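Local structure of UPF0045 protein MJ1052 (Methanocaldococcus jannaschii, 2EPI) at residues K34-K39 with F60-S65. The protein is of unknown function but may bind thiamine or a related small molecule. Sequence-based numbering, arbitrary orientation.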
ATOM      1  N   LYS A  34      20.573  -4.573   6.000  1.00 32.83           N
ATOM      2  CA  LYS A  34      21.628  -5.555   6.197  1.00 36.29           C
ATOM      3  C   LYS A  34      22.330  -5.430   7.545  1.00 35.73           C
ATOM      4  O   LYS A  34      23.186  -6.247   7.875  1.00 37.47           O
ATOM      5  CB  LYS A  34      22.647  -5.463   5.059  1.00 38.82           C
ATOM      6  CG  LYS A  34      22.073  -5.858   3.706  1.00 42.87           C
ATOM      7  CD  LYS A  34      23.133  -5.827   2.621  1.00 47.19           C
ATOM      8  CE  LYS A  34      22.613  -6.433   1.325  1.00 48.92           C
ATOM      9  NZ  LYS A  34      21.395  -5.741   0.826  1.00 51.60           N
ATOM     10  N   LYS A  35      21.965  -4.414   8.327  1.00 35.56           N
ATOM     11  CA  LYS A  35      22.559  -4.220   9.646  1.00 35.56           C
ATOM     12  C   LYS A  35      21.722  -4.908  10.718  1.00 35.47           C
ATOM     13  O   LYS A  35      22.096  -4.935  11.895  1.00 37.52           O
ATOM     14  CB  LYS A  35      22.671  -2.733   9.981  1.00 36.21           C
ATOM     15  CG  LYS A  35      23.627  -1.958   9.092  1.00 36.47           C
ATOM     16  CD  LYS A  35      24.012  -0.634   9.733  1.00 36.93           C
ATOM     17  CE  LYS A  35      22.795   0.238   9.999  1.00 37.63           C
ATOM     18  NZ  LYS A  35      23.163   1.502  10.695  1.00 36.63           N
ATOM     19  N   TYR A  36      20.579  -5.451  10.313  1.00 32.65           N
ATOM     20  CA  TYR A  36      19.696  -6.142  11.243  1.00 30.87           C
ATOM     21  C   TYR A  36      19.692  -7.631  10.938  1.00 31.02           C
ATOM     22  O   TYR A  36      20.071  -8.044   9.842  1.00 29.94           O
ATOM     23  CB  TYR A  36      18.274  -5.588  11.148  1.00 29.84           C
ATOM     24  CG  TYR A  36      18.159  -4.155  11.602  1.00 28.89           C
ATOM     25  CD1 TYR A  36      18.608  -3.108  10.796  1.00 29.49           C
ATOM     26  CD2 TYR A  36      17.635  -3.844  12.855  1.00 28.37           C
ATOM     27  CE1 TYR A  36      18.538  -1.786  11.229  1.00 27.83           C
ATOM     28  CE2 TYR A  36      17.565  -2.527  13.298  1.00 29.65           C
ATOM     29  CZ  TYR A  36      18.016  -1.505  12.484  1.00 28.33           C
ATOM     30  OH  TYR A  36      17.951  -0.206  12.928  1.00 30.86           O
ATOM     31  N   ASP A  37      19.270  -8.432  11.911  1.00 31.15           N
ATOM     32  CA  ASP A  37      19.226  -9.879  11.746  1.00 31.64           C
ATOM     33  C   ASP A  37      17.968 -10.268  10.983  1.00 29.84           C
ATOM     34  O   ASP A  37      17.041 -10.866  11.533  1.00 29.57           O
ATOM     35  CB  ASP A  37      19.268 -10.559  13.118  1.00 35.10           C
ATOM     36  CG  ASP A  37      19.320 -12.068  13.022  1.00 37.63           C
ATOM     37  OD1 ASP A  37      19.867 -12.582  12.024  1.00 39.54           O
ATOM     38  OD2 ASP A  37      18.828 -12.740  13.953  1.00 40.50           O
ATOM     39  N   LEU A  38      17.958  -9.924   9.699  1.00 27.38           N
ATOM     40  CA  LEU A  38      16.818 -10.192   8.832  1.00 26.42           C
ATOM     41  C   LEU A  38      17.250 -10.776   7.498  1.00 25.73           C
ATOM     42  O   LEU A  38      18.365 -10.530   7.039  1.00 25.84           O
ATOM     43  CB  LEU A  38      16.077  -8.885   8.532  1.00 26.02           C
ATOM     44  CG  LEU A  38      15.730  -7.931   9.675  1.00 23.90           C
ATOM     45  CD1 LEU A  38      15.459  -6.537   9.113  1.00 23.92           C
ATOM     46  CD2 LEU A  38      14.522  -8.470  10.438  1.00 23.26           C
ATOM     47  N   LYS A  39      16.356 -11.549   6.887  1.00 25.75           N
ATOM     48  CA  LYS A  39      16.595 -12.093   5.558  1.00 24.92           C
ATOM     49  C   LYS A  39      16.082 -10.965   4.660  1.00 25.43           C
ATOM     50  O   LYS A  39      14.988 -10.450   4.884  1.00 24.50           O
ATOM     51  CB  LYS A  39      15.779 -13.370   5.325  1.00 27.96           C
ATOM     52  CG  LYS A  39      16.313 -14.595   6.058  1.00 30.64           C
ATOM     53  CD  LYS A  39      15.737 -15.880   5.472  1.00 33.98           C
ATOM     54  CE  LYS A  39      16.371 -17.117   6.097  1.00 37.37           C
ATOM     55  NZ  LYS A  39      16.091 -17.199   7.556  1.00 39.16           N
ATOM     56  N   PHE A  60      12.874  -0.462   9.637  1.00 20.66           N
ATOM     57  CA  PHE A  60      12.001   0.368   8.821  1.00 20.83           C
ATOM     58  C   PHE A  60      12.229   1.834   9.170  1.00 21.76           C
ATOM     59  O   PHE A  60      12.434   2.671   8.289  1.00 23.10           O
ATOM     60  CB  PHE A  60      10.541  -0.003   9.079  1.00 18.99           C
ATOM     61  CG  PHE A  60       9.555   0.912   8.412  1.00 20.38           C
ATOM     62  CD1 PHE A  60       9.481   0.992   7.025  1.00 16.59           C
ATOM     63  CD2 PHE A  60       8.683   1.686   9.175  1.00 18.89           C
ATOM     64  CE1 PHE A  60       8.556   1.819   6.402  1.00 16.85           C
ATOM     65  CE2 PHE A  60       7.747   2.522   8.555  1.00 20.18           C
ATOM     66  CZ  PHE A  60       7.686   2.585   7.167  1.00 21.53           C
ATOM     67  N   LYS A  61      12.210   2.148  10.461  1.00 21.99           N
ATOM     68  CA  LYS A  61      12.413   3.526  10.880  1.00 22.80           C
ATOM     69  C   LYS A  61      13.765   4.062  10.431  1.00 23.96           C
ATOM     70  O   LYS A  61      13.865   5.191   9.944  1.00 24.03           O
ATOM     71  CB  LYS A  61      12.297   3.654  12.397  1.00 23.51           C
ATOM     72  CG  LYS A  61      12.399   5.088  12.883  1.00 22.70           C
ATOM     73  CD  LYS A  61      12.450   5.164  14.398  1.00 25.90           C
ATOM     74  CE  LYS A  61      12.597   6.604  14.862  1.00 27.89           C
ATOM     75  NZ  LYS A  61      12.774   6.692  16.338  1.00 29.68           N
ATOM     76  N   GLU A  62      14.813   3.262  10.587  1.00 23.43           N
ATOM     77  CA  GLU A  62      16.134   3.733  10.198  1.00 24.88           C
ATOM     78  C   GLU A  62      16.247   3.942   8.694  1.00 25.05           C
ATOM     79  O   GLU A  62      16.845   4.922   8.245  1.00 25.09           O
ATOM     80  CB  GLU A  62      17.226   2.771  10.690  1.00 24.58           C
ATOM     81  CG  GLU A  62      18.625   3.165  10.218  1.00 26.86           C
ATOM     82  CD  GLU A  62      19.742   2.399  10.905  1.00 27.38           C
ATOM     83  OE1 GLU A  62      19.484   1.313  11.461  1.00 29.89           O
ATOM     84  OE2 GLU A  62      20.894   2.885  10.871  1.00 31.47           O
ATOM     85  N   ALA A  63      15.665   3.032   7.916  1.00 24.18           N
ATOM     86  CA  ALA A  63      15.716   3.137   6.459  1.00 23.43           C
ATOM     87  C   ALA A  63      15.015   4.411   6.008  1.00 24.54           C
ATOM     88  O   ALA A  63      15.536   5.171   5.193  1.00 24.77           O
ATOM     89  CB  ALA A  63      15.054   1.922   5.823  1.00 24.47           C
ATOM     90  N   HIS A  64      13.818   4.631   6.539  1.00 23.13           N
ATOM     91  CA  HIS A  64      13.045   5.825   6.218  1.00 23.43           C
ATOM     92  C   HIS A  64      13.858   7.072   6.578  1.00 23.60           C
ATOM     93  O   HIS A  64      14.009   7.986   5.766  1.00 24.83           O
ATOM     94  CB  HIS A  64      11.736   5.806   7.012  1.00 21.44           C
ATOM     95  CG  HIS A  64      11.004   7.113   7.021  1.00 22.04           C
ATOM     96  ND1 HIS A  64      10.246   7.553   5.957  1.00 21.94           N
ATOM     97  CD2 HIS A  64      10.911   8.073   7.971  1.00 21.99           C
ATOM     98  CE1 HIS A  64       9.717   8.728   6.253  1.00 23.10           C
ATOM     99  NE2 HIS A  64      10.105   9.065   7.469  1.00 21.98           N
ATOM    100  N   SER A  65      14.396   7.090   7.794  1.00 24.90           N
ATOM    101  CA  SER A  65      15.167   8.227   8.285  1.00 26.81           C
ATOM    102  C   SER A  65      16.445   8.492   7.505  1.00 28.56           C
ATOM    103  O   SER A  65      16.834   9.642   7.311  1.00 30.04           O
ATOM    104  CB  SER A  65      15.503   8.024   9.763  1.00 26.70           C
ATOM    105  OG  SER A  65      14.326   7.788  10.515  1.00 26.63           O
TER
HETATM  106  O   HOH W   1      21.285   0.327  13.166  1.00 53.49           O
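Glu62 reaches out from helix 53-68 and divides its carboxylate between two side chains of the loop that follows helix 23-33, one oxygen for Tyr36 and the other for Lys35. The contact thus ties the connection between helix 23-33 and strand 39-43 to helix 53-68 in this ferredoxin-like fold. The tight part is the phenol end: Tyr36 OH donates to Glu62 OE1 at 2.6 Å, meeting that oxygen nearly along its C-O axis. OE1 lies at the ring edge, in the ring plane and 3.2 Å from Tyr36 CE1, while the carboxylate stands almost upright to the ring, the two planes 82° apart. Glu62, with CG anti to the backbone N (chi1 176°) and the chain extended, and Lys35 reach toward each other across 10.2 Å between their CA atoms. The Tyr36 side chain also touches Glu55, Lys58 and Ala59 of the same helix, and Glu62 touches Val32. Lys35 forms the looser, solvent side. Its chain bends at chi3 (-59°), crosses the glutamate at about a right angle and brings NZ to the syn side of Glu62 OE2, somewhat out of the carboxylate plane, a salt bridge of 2.7 Å. A water donates to Glu62 OE1 at 2.7 Å and accepts a weak bond from Lys35 NZ. An alanine in place of Glu62 would probably leave the Tyr36 hydroxyl and the Lys35 ammonium without the carboxylate they share and set the lysine end free to swing. Phenol, ammonium and water together should favour the ionised carboxylate, which fastens loop to helix by polar bonds.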